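Local atomic coordinates of cytochrome P450 268A2 Cyp268A2 (Mycobacterium marinum, PDB entry 6BLD), a protein that belongs to the cytochrome P450 family of haem-thiolate proteins and holds a haem with (3E,5E)-6,10-dimethylundeca-3,5,9-trien-2-one in an adjoining pocket. Residues A[97-103]-A[251-256]; A[176-180]-A[211-215]; A[41-47]-A[59-65]. All coordinates share one frame; numbering follows the deposited sequence.

Interaction 1: residues A[97-103]-A[251-256]; sequences EASQSFL and AAFFVL. With DXJ ((3E,5E)-6,10-dimethylundeca-3,5,9-trien-2-one), chain C; HEM (protoporphyrin IX containing Fe), chain B.
Leu256 lays its CD2 methyl over the centre of the Phe102 ring, 4.2 Å from the ring centroid and only 8° off the normal, a CH-pi contact. The fold here is the cytochrome P450 one: 251-256 is part of the long helix 247-278, and 97-103 belongs to the loop between the B and C helices that closes over the pocket. The same methyl also lies against Gln100 O and Ser101 CB, so the loop wraps round the end of the leucine. With CG turned away from its own backbone N (chi1 170°), Leu256 reaches out from the helix to meet the loop, and its CD1 packs on Leu103 CB at 3.9 Å.

Phe102 lies beside Phe253, pointing the same way. The two rings meet rim to rim, Phe102 CE2 to Phe253 CD1 at 3.4 Å, with their planes 24° apart and neither covering the other. At its edge, Phe102 CE1 touches the propionate carbon CGA of the haem at 3.4 Å. Leu103 divides its methyls between the two bound groups: CD2 lies 3.6 Å from C06 of DXJ, while CD1 is turned to the haem propionate.

Further back Val255 splits its branches: CG1 meets Ser99 CB at 3.5 Å and CG2 lies against the carbonyl Ala98 O. Within the loop, Gln100 NE2 donates to Ser99 OG in the plane of its amide, and that hydroxyl is also bonded to Leu95 O. The bent Gln100 chain thereby lies along the ligand, NE2 coming 3.4 Å from DXJ C08. Ser101 faces the helix, where its OG comes in the plane of the Phe253 ring, at the edge, and sits 3.4 Å from Phe253 CB.

Interaction 2: residues A[176-180]-A[211-215]; sequences DRERV and YLHQV
Tyr211 thrusts its ring from the G helix of the P450 fold to the start of the F helix, meeting Asp176, Arg179 and Val180. Its CG stands opposite the backbone N (chi1 168°), which sends the ring straight at the other helix. The OH donates to Asp176 OD1 at 3.0 Å, on the anti side of the carboxylate and 23° out of its plane. Arg179, bent at its third torsion, runs across the tyrosine so that Tyr211 CE1 lies over one face of the guanidinium, toward its rim, 3.4 Å from Arg179 CZ, with the two planes 18° apart. The other side of the ring's rim, CE2, rests on Val180 CG2 at 3.8 Å.

Next comes Leu212, whose side chain crosses that of Val180 at a slant, CD2 lying 3.8 Å from Val180 CG1. One turn on from Tyr211, Val215 brings CG2 to 4.2 Å from Val180 CG2, and the same methyl lies over the rim of the Tyr211 ring. Phe254 of helix 247-278 packs on both Leu212 and Val215. The phenol donates a hydrogen bond and keeps its proton, consistent with a neutral tyrosine facing an ionised carboxylate; the nearby Arg179 would probably favour that state.

Interaction 3: residues A[41-47]-A[59-65]; sequences PVSWHPP and PGFWAVT
Trp44 drives the edge of its six-membered ring into the face of the five-membered ring of Trp62, a T-shaped pair with centroids 4.6 Å apart and planes at 61°. This is the dense part of the contact. Trp44 CB sits over the six-membered ring of Trp62, Val42 CG1 presses on Trp62 CE3 at 3.6 Å, and the peptide from Gly60 to Phe61 covers one face of the Trp44 ring. Trp62 NE1 is hydrogen-bonded to Glu330 OE1. On the opposite face of the sheet, with Ser43 and Ala63, His45 CB lies over the Phe61 ring, 3.9 Å from its centroid. Ser43 OG and His45 NE2 share a short bond of 2.6 Å.

Strands 42-45 and 61-64 are the antiparallel pair at one margin of the main P450 beta sheet; 61-64 continues it to strand 331-335. Backbone bonds join Ser43 to Ala63 and His45 to Phe61 in both directions.

The fit slackens at the partly exposed prolines: Pro47 CD lies 3.7 Å from Gly60 CA, and Pro59 CB 4.1 Å from Trp44 CZ2. The other end is polar and hydrated. There Pro41 O accepts Thr65 OG1 on a lone pair at 3.0 Å, a weak bond from Thr65 N, and a water at 2.9 Å.

Interactions 1 and 2 adjoin, their centres 14 Å apart. His213 of the 211-215 segment probably hydrogen-bonds Ala98 O and packs on Ala251 and Val255, while Phe254 backs Leu212, so helix 247-278 is shared ground between them. Interaction 1 is buried and held by van der Waals and CH-pi contact, with loop carbonyls and serines against the helix, beside the haem and DXJ; interaction 2 is partly open, and a tyrosine-aspartate bond and an arginine complete its apolar core. Interaction 3 stands apart, about 25 Å from interaction 2 between nearest atoms and on the far side of the chain's centre. Though also buried, it is made by backbone bonding between strands, with aromatic rings packed on its two faces, rather than by a loop on a helix or by two helices.

Interaction 1: residues A[97-103]-A[251-256]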
loop_
_atom_site.group_PDB
_atom_site.type_symbol
_atom_site.label_atom_id
_atom_site.label_comp_id
_atom_site.label_asym_id
_atom_site.label_seq_id
_atom_site.Cartn_x
_atom_site.Cartn_y
_atom_site.Cartn_z
ATOM N N GLU A 97 -15.143 0.112 -9.236
ATOM C CA GLU A 97 -14.945 0.001 -10.677
ATOM C C GLU A 97 -14.100 1.139 -11.238
ATOM O O GLU A 97 -13.492 0.978 -12.301
ATOM C CB GLU A 97 -16.298 -0.047 -11.389
ATOM C CG GLU A 97 -17.091 -1.326 -11.141
ATOM C CD GLU A 97 -18.584 -1.077 -11.014
ATOM O OE1 GLU A 97 -19.042 0.022 -11.390
ATOM O OE2 GLU A 97 -19.300 -1.983 -10.536
ATOM N N ALA A 98 -14.038 2.276 -10.548
ATOM C CA ALA A 98 -13.291 3.435 -11.017
ATOM C C ALA A 98 -11.893 3.528 -10.418
ATOM O O ALA A 98 -11.201 4.526 -10.645
ATOM C CB ALA A 98 -14.071 4.718 -10.719
ATOM N N SER A 99 -11.451 2.508 -9.672
ATOM C CA SER A 99 -10.178 2.595 -8.962
ATOM C C SER A 99 -9.364 1.306 -8.934
ATOM O O SER A 99 -8.137 1.389 -8.824
ATOM C CB SER A 99 -10.415 3.050 -7.515
ATOM O OG SER A 99 -11.195 2.102 -6.808
ATOM N N GLN A 100 -9.979 0.124 -9.030
ATOM C CA GLN A 100 -9.254 -1.111 -8.744
ATOM C C GLN A 100 -8.382 -1.557 -9.914
ATOM O O GLN A 100 -7.250 -2.009 -9.705
ATOM C CB GLN A 100 -10.237 -2.218 -8.360
ATOM C CG GLN A 100 -11.038 -1.931 -7.094
ATOM C CD GLN A 100 -10.159 -1.680 -5.882
ATOM O OE1 GLN A 100 -9.695 -2.617 -5.231
ATOM N NE2 GLN A 100 -9.926 -0.409 -5.572
ATOM N N SER A 101 -8.890 -1.450 -11.137
ATOM C CA SER A 101 -8.168 -1.844 -12.365
ATOM C C SER A 101 -7.805 -3.328 -12.238
ATOM O O SER A 101 -8.611 -4.119 -11.724
ATOM C CB SER A 101 -6.997 -0.913 -12.594
ATOM O OG SER A 101 -6.310 -1.242 -13.789
ATOM N N PHE A 102 -6.619 -3.747 -12.683
ATOM C CA PHE A 102 -6.280 -5.165 -12.662
ATOM C C PHE A 102 -5.889 -5.670 -11.280
ATOM O O PHE A 102 -5.615 -6.867 -11.136
ATOM C CB PHE A 102 -5.159 -5.469 -13.668
ATOM C CG PHE A 102 -3.877 -4.723 -13.415
ATOM C CD1 PHE A 102 -2.970 -5.167 -12.464
ATOM C CD2 PHE A 102 -3.563 -3.593 -14.151
ATOM C CE1 PHE A 102 -1.790 -4.488 -12.238
ATOM C CE2 PHE A 102 -2.382 -2.911 -13.931
ATOM C CZ PHE A 102 -1.494 -3.358 -12.972
ATOM N N LEU A 103 -5.852 -4.804 -10.265
ATOM C CA LEU A 103 -5.640 -5.289 -8.904
ATOM C C LEU A 103 -6.763 -6.231 -8.485
ATOM O O LEU A 103 -6.514 -7.273 -7.867
ATOM C CB LEU A 103 -5.531 -4.113 -7.934
ATOM C CG LEU A 103 -5.445 -4.472 -6.447
ATOM C CD1 LEU A 103 -4.062 -5.006 -6.105
ATOM C CD2 LEU A 103 -5.785 -3.268 -5.583
ATOM N N ALA A 251 -8.606 5.138 -17.061
ATOM C CA ALA A 251 -8.706 5.965 -15.862
ATOM C C ALA A 251 -8.610 5.123 -14.597
ATOM O O ALA A 251 -8.015 5.554 -13.602
ATOM C CB ALA A 251 -10.010 6.762 -15.881
ATOM N N ALA A 252 -9.190 3.920 -14.613
ATOM C CA ALA A 252 -9.139 3.063 -13.433
ATOM C C ALA A 252 -7.704 2.684 -13.089
ATOM O O ALA A 252 -7.336 2.624 -11.910
ATOM C CB ALA A 252 -9.991 1.813 -13.651
ATOM N N PHE A 253 -6.873 2.428 -14.103
ATOM C CA PHE A 253 -5.477 2.106 -13.828
ATOM C C PHE A 253 -4.717 3.329 -13.328
ATOM O O PHE A 253 -3.814 3.205 -12.492
ATOM C CB PHE A 253 -4.797 1.533 -15.069
ATOM C CG PHE A 253 -3.303 1.447 -14.941
ATOM C CD1 PHE A 253 -2.717 0.441 -14.191
ATOM C CD2 PHE A 253 -2.487 2.390 -15.541
ATOM C CE1 PHE A 253 -1.345 0.365 -14.058
ATOM C CE2 PHE A 253 -1.115 2.320 -15.412
ATOM C CZ PHE A 253 -0.542 1.307 -14.669
ATOM N N PHE A 254 -5.060 4.515 -13.838
ATOM C CA PHE A 254 -4.424 5.736 -13.355
ATOM C C PHE A 254 -4.683 5.933 -11.867
ATOM O O PHE A 254 -3.785 6.340 -11.122
ATOM C CB PHE A 254 -4.923 6.941 -14.153
ATOM C CG PHE A 254 -4.259 8.235 -13.773
ATOM C CD1 PHE A 254 -3.004 8.556 -14.266
ATOM C CD2 PHE A 254 -4.887 9.127 -12.920
ATOM C CE1 PHE A 254 -2.390 9.746 -13.916
ATOM C CE2 PHE A 254 -4.278 10.318 -12.566
ATOM C CZ PHE A 254 -3.027 10.628 -13.066
ATOM N N VAL A 255 -5.906 5.643 -11.417
ATOM C CA VAL A 255 -6.214 5.708 -9.993
ATOM C C VAL A 255 -5.424 4.653 -9.233
ATOM O O VAL A 255 -4.794 4.942 -8.209
ATOM C CB VAL A 255 -7.727 5.551 -9.761
ATOM C CG1 VAL A 255 -8.035 5.547 -8.267
ATOM C CG2 VAL A 255 -8.489 6.662 -10.470
ATOM N N LEU A 256 -5.449 3.412 -9.719
ATOM C CA LEU A 256 -4.666 2.354 -9.088
ATOM C C LEU A 256 -3.195 2.741 -8.988
ATOM O O LEU A 256 -2.579 2.603 -7.922
ATOM C CB LEU A 256 -4.828 1.057 -9.881
ATOM C CG LEU A 256 -3.899 -0.101 -9.515
ATOM C CD1 LEU A 256 -4.021 -0.477 -8.041
ATOM C CD2 LEU A 256 -4.124 -1.307 -10.419
HETATM C C10 DXJ C . -8.872 2.615 -3.879
HETATM C C13 DXJ C . -11.951 4.203 -2.247
HETATM C C01 DXJ C . -1.497 -1.682 -3.155
HETATM C C02 DXJ C . -2.536 -0.567 -3.081
HETATM C C03 DXJ C . -3.453 -0.465 -4.022
HETATM C C04 DXJ C . -2.510 0.423 -1.916
HETATM C C05 DXJ C . -4.506 0.640 -3.971
HETATM C C06 DXJ C . -5.916 0.107 -4.211
HETATM C C07 DXJ C . -6.933 1.212 -4.499
HETATM C C08 DXJ C . -7.849 1.514 -3.602
HETATM C C09 DXJ C . -6.888 1.957 -5.830
HETATM C C11 DXJ C . -9.922 2.737 -3.092
HETATM C C12 DXJ C . -10.962 3.826 -3.347
HETATM O O14 DXJ C . -11.001 4.376 -4.396
HETATM C CHA HEM B . 0.265 -4.372 -5.640
HETATM C CHB HEM B . 2.011 -0.354 -7.734
HETATM C CHC HEM B . 4.731 0.512 -3.804
HETATM C CHD HEM B . 2.302 -2.994 -1.465
HETATM C C1A HEM B . 0.503 -3.369 -6.557
HETATM C C2A HEM B . -0.085 -3.252 -7.877
HETATM C C3A HEM B . 0.396 -2.149 -8.453
HETATM C C4A HEM B . 1.308 -1.518 -7.520
HETATM C CMA HEM B . 0.044 -1.634 -9.866
HETATM C CAA HEM B . -1.087 -4.243 -8.508
HETATM C CBA HEM B . -0.304 -5.412 -9.100
HETATM C CGA HEM B . -1.252 -6.489 -9.560
HETATM O O1A HEM B . -0.829 -7.352 -10.373
HETATM O O2A HEM B . -2.431 -6.483 -9.121
HETATM C C1B HEM B . 2.946 0.196 -6.885
HETATM C C2B HEM B . 3.834 1.290 -7.203
HETATM C C3B HEM B . 4.594 1.543 -6.140
HETATM C C4B HEM B . 4.213 0.613 -5.082
HETATM C CMB HEM B . 3.905 2.042 -8.551
HETATM C CAB HEM B . 5.663 2.661 -6.130
HETATM C CBB HEM B . 6.507 2.850 -5.117
HETATM C C1C HEM B . 4.315 -0.369 -2.823
HETATM C C2C HEM B . 4.865 -0.490 -1.485
HETATM C C3C HEM B . 4.180 -1.457 -0.844
HETATM C C4C HEM B . 3.192 -1.984 -1.757
HETATM C CMC HEM B . 6.022 0.388 -0.952
HETATM C CAC HEM B . 4.341 -2.016 0.590
HETATM C CBC HEM B . 5.379 -1.738 1.384
HETATM C C1D HEM B . 1.550 -3.692 -2.382
HETATM C C2D HEM B . 0.723 -4.849 -2.113
HETATM C C3D HEM B . 0.156 -5.231 -3.262
HETATM C C4D HEM B . 0.608 -4.330 -4.306
HETATM C CMD HEM B . 0.537 -5.508 -0.728
HETATM C CAD HEM B . -0.804 -6.428 -3.453
HETATM C CBD HEM B . 0.010 -7.718 -3.503
HETATM C CGD HEM B . -0.893 -8.919 -3.633
HETATM O O1D HEM B . -0.369 -10.063 -3.633
HETATM O O2D HEM B . -2.133 -8.737 -3.734
HETATM N NA HEM B . 1.349 -2.290 -6.373
HETATM N NB HEM B . 3.205 -0.193 -5.583
HETATM N NC HEM B . 3.298 -1.297 -2.951
HETATM N ND HEM B . 1.457 -3.405 -3.729
HETATM FE FE HEM B . 2.504 -1.946 -4.716
#

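Interaction 2: residues A[176-180]-A[211-215]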
loop_
_atom_site.group_PDB
_atom_site.type_symbol
_atom_site.label_atom_id
_atom_site.label_comp_id
_atom_site.label_asym_id
_atom_site.label_seq_id
_atom_site.Cartn_x
_atom_site.Cartn_y
_atom_site.Cartn_z
ATOM N N ASP A 176 -0.739 19.624 -11.759
ATOM C CA ASP A 176 -1.620 18.601 -11.213
ATOM C C ASP A 176 -0.921 17.656 -10.247
ATOM O O ASP A 176 -1.573 16.755 -9.709
ATOM C CB ASP A 176 -2.247 17.784 -12.348
ATOM C CG ASP A 176 -3.107 18.624 -13.263
ATOM O OD1 ASP A 176 -4.089 19.221 -12.773
ATOM O OD2 ASP A 176 -2.799 18.689 -14.470
ATOM N N ARG A 177 0.378 17.837 -10.005
ATOM C CA ARG A 177 1.133 16.839 -9.253
ATOM C C ARG A 177 0.719 16.810 -7.786
ATOM O O ARG A 177 0.457 15.739 -7.229
ATOM C CB ARG A 177 2.632 17.103 -9.397
ATOM C CG ARG A 177 3.196 16.632 -10.728
ATOM C CD ARG A 177 4.655 17.016 -10.902
ATOM N NE ARG A 177 5.166 16.609 -12.209
ATOM C CZ ARG A 177 6.284 15.913 -12.392
ATOM N NH1 ARG A 177 7.017 15.540 -11.351
ATOM N NH2 ARG A 177 6.669 15.585 -13.618
ATOM N N GLU A 178 0.650 17.978 -7.141
ATOM C CA GLU A 178 0.299 18.003 -5.724
ATOM C C GLU A 178 -1.156 17.612 -5.492
ATOM O O GLU A 178 -1.476 17.009 -4.461
ATOM C CB GLU A 178 0.579 19.385 -5.130
ATOM C CG GLU A 178 2.059 19.741 -5.044
ATOM C CD GLU A 178 2.865 18.733 -4.242
ATOM O OE1 GLU A 178 2.323 18.158 -3.274
ATOM O OE2 GLU A 178 4.048 18.517 -4.579
ATOM N N ARG A 179 -2.048 17.937 -6.432
ATOM C CA ARG A 179 -3.447 17.557 -6.275
ATOM C C ARG A 179 -3.649 16.060 -6.478
ATOM O O ARG A 179 -4.514 15.461 -5.829
ATOM C CB ARG A 179 -4.322 18.347 -7.247
ATOM C CG ARG A 179 -4.252 19.852 -7.062
ATOM C CD ARG A 179 -4.951 20.579 -8.199
ATOM N NE ARG A 179 -6.383 20.303 -8.227
ATOM C CZ ARG A 179 -7.226 20.823 -9.114
ATOM N NH1 ARG A 179 -6.780 21.650 -10.049
ATOM N NH2 ARG A 179 -8.515 20.517 -9.065
ATOM N N VAL A 180 -2.872 15.441 -7.370
ATOM C CA VAL A 180 -2.972 13.997 -7.556
ATOM C C VAL A 180 -2.508 13.267 -6.301
ATOM O O VAL A 180 -3.133 12.292 -5.865
ATOM C CB VAL A 180 -2.177 13.561 -8.800
ATOM C CG1 VAL A 180 -1.896 12.065 -8.760
ATOM C CG2 VAL A 180 -2.934 13.929 -10.066
ATOM N N TYR A 211 -11.546 13.825 -9.846
ATOM C CA TYR A 211 -10.404 14.623 -10.282
ATOM C C TYR A 211 -9.343 13.754 -10.944
ATOM O O TYR A 211 -8.797 14.120 -11.992
ATOM C CB TYR A 211 -9.804 15.388 -9.103
ATOM C CG TYR A 211 -8.457 15.995 -9.425
ATOM C CD1 TYR A 211 -8.359 17.127 -10.222
ATOM C CD2 TYR A 211 -7.282 15.421 -8.952
ATOM C CE1 TYR A 211 -7.133 17.681 -10.531
ATOM C CE2 TYR A 211 -6.048 15.970 -9.257
ATOM C CZ TYR A 211 -5.982 17.100 -10.047
ATOM O OH TYR A 211 -4.762 17.652 -10.354
ATOM N N LEU A 212 -9.034 12.600 -10.345
ATOM C CA LEU A 212 -8.045 11.704 -10.936
ATOM C C LEU A 212 -8.483 11.214 -12.311
ATOM O O LEU A 212 -7.643 11.033 -13.201
ATOM C CB LEU A 212 -7.784 10.522 -10.002
ATOM C CG LEU A 212 -7.066 10.863 -8.694
ATOM C CD1 LEU A 212 -7.016 9.655 -7.770
ATOM C CD2 LEU A 212 -5.666 11.388 -8.974
ATOM N N HIS A 213 -9.787 11.003 -12.507
ATOM C CA HIS A 213 -10.278 10.631 -13.829
ATOM C C HIS A 213 -10.203 11.800 -14.804
ATOM O O HIS A 213 -10.077 11.587 -16.015
ATOM C CB HIS A 213 -11.711 10.105 -13.732
ATOM C CG HIS A 213 -11.799 8.691 -13.246
ATOM N ND1 HIS A 213 -12.543 7.727 -13.890
ATOM C CD2 HIS A 213 -11.230 8.080 -12.180
ATOM C CE1 HIS A 213 -12.430 6.580 -13.240
ATOM N NE2 HIS A 213 -11.639 6.768 -12.199
ATOM N N GLN A 214 -10.280 13.033 -14.300
ATOM C CA GLN A 214 -10.100 14.197 -15.163
ATOM C C GLN A 214 -8.666 14.288 -15.666
ATOM O O GLN A 214 -8.432 14.535 -16.855
ATOM C CB GLN A 214 -10.482 15.473 -14.411
ATOM C CG GLN A 214 -11.971 15.744 -14.367
ATOM C CD GLN A 214 -12.591 15.790 -15.747
ATOM O OE1 GLN A 214 -12.166 16.559 -16.608
ATOM N NE2 GLN A 214 -13.600 14.962 -15.965
ATOM N N VAL A 215 -7.694 14.093 -14.773
ATOM C CA VAL A 215 -6.292 14.098 -15.176
ATOM C C VAL A 215 -6.007 12.934 -16.115
ATOM O O VAL A 215 -5.227 13.062 -17.066
ATOM C CB VAL A 215 -5.381 14.061 -13.935
ATOM C CG1 VAL A 215 -3.915 14.110 -14.343
ATOM C CG2 VAL A 215 -5.718 15.209 -12.990
#

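Interaction 3: residues A[41-47]-A[59-65]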
loop_
_atom_site.group_PDB
_atom_site.type_symbol
_atom_site.label_atom_id
_atom_site.label_comp_id
_atom_site.label_asym_id
_atom_site.label_seq_id
_atom_site.Cartn_x
_atom_site.Cartn_y
_atom_site.Cartn_z
ATOM N N PRO A 41 -5.655 -19.545 14.043
ATOM C CA PRO A 41 -5.022 -18.735 12.986
ATOM C C PRO A 41 -5.937 -18.413 11.820
ATOM O O PRO A 41 -5.692 -17.423 11.118
ATOM C CB PRO A 41 -3.836 -19.604 12.543
ATOM C CG PRO A 41 -4.212 -20.995 12.941
ATOM C CD PRO A 41 -5.003 -20.856 14.204
ATOM N N VAL A 42 -6.971 -19.213 11.582
ATOM C CA VAL A 42 -7.959 -18.957 10.539
ATOM C C VAL A 42 -9.316 -18.940 11.229
ATOM O O VAL A 42 -9.850 -19.994 11.595
ATOM C CB VAL A 42 -7.909 -20.002 9.418
ATOM C CG1 VAL A 42 -9.004 -19.735 8.394
ATOM C CG2 VAL A 42 -6.537 -20.001 8.753
ATOM N N SER A 43 -9.878 -17.747 11.414
ATOM C CA SER A 43 -11.092 -17.568 12.194
ATOM C C SER A 43 -12.137 -16.821 11.376
ATOM O O SER A 43 -11.816 -16.073 10.449
ATOM C CB SER A 43 -10.809 -16.811 13.499
ATOM O OG SER A 43 -10.129 -15.593 13.243
ATOM N N TRP A 44 -13.399 -17.027 11.749
ATOM C CA TRP A 44 -14.548 -16.452 11.059
ATOM C C TRP A 44 -15.061 -15.246 11.839
ATOM O O TRP A 44 -15.251 -15.324 13.058
ATOM C CB TRP A 44 -15.651 -17.503 10.905
ATOM C CG TRP A 44 -16.875 -17.043 10.166
ATOM C CD1 TRP A 44 -18.108 -16.797 10.699
ATOM C CD2 TRP A 44 -16.992 -16.799 8.759
ATOM N NE1 TRP A 44 -18.981 -16.408 9.713
ATOM C CE2 TRP A 44 -18.321 -16.398 8.513
ATOM C CE3 TRP A 44 -16.100 -16.872 7.684
ATOM C CZ2 TRP A 44 -18.779 -16.073 7.237
ATOM C CZ3 TRP A 44 -16.557 -16.548 6.418
ATOM C CH2 TRP A 44 -17.884 -16.155 6.207
ATOM N N HIS A 45 -15.290 -14.143 11.138
ATOM C CA HIS A 45 -15.657 -12.877 11.751
ATOM C C HIS A 45 -16.783 -12.236 10.957
ATOM O O HIS A 45 -16.944 -12.514 9.764
ATOM C CB HIS A 45 -14.456 -11.924 11.815
ATOM C CG HIS A 45 -13.320 -12.437 12.643
ATOM N ND1 HIS A 45 -13.062 -11.978 13.916
ATOM C CD2 HIS A 45 -12.376 -13.370 12.381
ATOM C CE1 HIS A 45 -12.008 -12.608 14.404
ATOM N NE2 HIS A 45 -11.573 -13.458 13.492
ATOM N N PRO A 46 -17.583 -11.382 11.591
ATOM C CA PRO A 46 -18.609 -10.628 10.857
ATOM C C PRO A 46 -17.978 -9.536 10.011
ATOM O O PRO A 46 -16.817 -9.162 10.236
ATOM C CB PRO A 46 -19.477 -10.036 11.977
ATOM C CG PRO A 46 -18.559 -9.942 13.144
ATOM C CD PRO A 46 -17.650 -11.134 13.043
ATOM N N PRO A 47 -18.705 -8.995 9.033
ATOM C CA PRO A 47 -18.123 -7.969 8.155
ATOM C C PRO A 47 -17.748 -6.710 8.924
ATOM O O PRO A 47 -18.151 -6.492 10.067
ATOM C CB PRO A 47 -19.238 -7.691 7.139
ATOM C CG PRO A 47 -20.131 -8.890 7.203
ATOM C CD PRO A 47 -20.075 -9.354 8.624
ATOM N N PRO A 59 -21.891 -12.422 4.730
ATOM C CA PRO A 59 -22.022 -13.044 6.055
ATOM C C PRO A 59 -20.807 -12.855 6.934
ATOM O O PRO A 59 -20.916 -13.020 8.156
ATOM C CB PRO A 59 -22.242 -14.525 5.723
ATOM C CG PRO A 59 -21.500 -14.717 4.444
ATOM C CD PRO A 59 -21.571 -13.409 3.684
ATOM N N GLY A 60 -19.672 -12.514 6.363
ATOM C CA GLY A 60 -18.473 -12.311 7.138
ATOM C C GLY A 60 -17.243 -12.573 6.286
ATOM O O GLY A 60 -17.275 -12.410 5.067
ATOM N N PHE A 61 -16.171 -12.979 6.962
ATOM C CA PHE A 61 -14.902 -13.233 6.297
ATOM C C PHE A 61 -14.054 -14.142 7.174
ATOM O O PHE A 61 -14.276 -14.258 8.382
ATOM C CB PHE A 61 -14.152 -11.929 5.998
ATOM C CG PHE A 61 -13.674 -11.205 7.228
ATOM C CD1 PHE A 61 -14.494 -10.295 7.874
ATOM C CD2 PHE A 61 -12.404 -11.434 7.738
ATOM C CE1 PHE A 61 -14.058 -9.628 9.006
ATOM C CE2 PHE A 61 -11.965 -10.771 8.868
ATOM C CZ PHE A 61 -12.793 -9.869 9.503
ATOM N N TRP A 62 -13.072 -14.779 6.543
ATOM C CA TRP A 62 -12.075 -15.584 7.233
ATOM C C TRP A 62 -10.840 -14.733 7.494
ATOM O O TRP A 62 -10.297 -14.120 6.570
ATOM C CB TRP A 62 -11.697 -16.815 6.410
ATOM C CG TRP A 62 -12.740 -17.888 6.386
ATOM C CD1 TRP A 62 -13.608 -18.164 5.370
ATOM C CD2 TRP A 62 -13.019 -18.838 7.421
ATOM N NE1 TRP A 62 -14.413 -19.226 5.710
ATOM C CE2 TRP A 62 -14.071 -19.657 6.964
ATOM C CE3 TRP A 62 -12.483 -19.074 8.691
ATOM C CZ2 TRP A 62 -14.596 -20.693 7.732
ATOM C CZ3 TRP A 62 -13.006 -20.103 9.451
ATOM C CH2 TRP A 62 -14.051 -20.901 8.969
ATOM N N ALA A 63 -10.395 -14.701 8.747
ATOM C CA ALA A 63 -9.217 -13.932 9.130
ATOM C C ALA A 63 -7.980 -14.813 9.015
ATOM O O ALA A 63 -7.894 -15.860 9.666
ATOM C CB ALA A 63 -9.365 -13.388 10.550
ATOM N N VAL A 64 -7.026 -14.390 8.189
ATOM C CA VAL A 64 -5.778 -15.112 7.967
ATOM C C VAL A 64 -4.661 -14.297 8.605
ATOM O O VAL A 64 -4.306 -13.219 8.112
ATOM C CB VAL A 64 -5.510 -15.346 6.475
ATOM C CG1 VAL A 64 -4.188 -16.067 6.286
ATOM C CG2 VAL A 64 -6.646 -16.134 5.853
ATOM N N THR A 65 -4.090 -14.822 9.692
ATOM C CA THR A 65 -3.163 -14.067 10.522
ATOM C C THR A 65 -1.719 -14.544 10.450
ATOM O O THR A 65 -0.814 -13.756 10.739
ATOM C CB THR A 65 -3.618 -14.107 11.989
ATOM O OG1 THR A 65 -3.759 -15.469 12.405
ATOM C CG2 THR A 65 -4.952 -13.390 12.155
HETATM O O HOH W 1 -3.386 -17.818 9.334
HETATM O O HOH W 2 -7.511 -15.765 12.719
#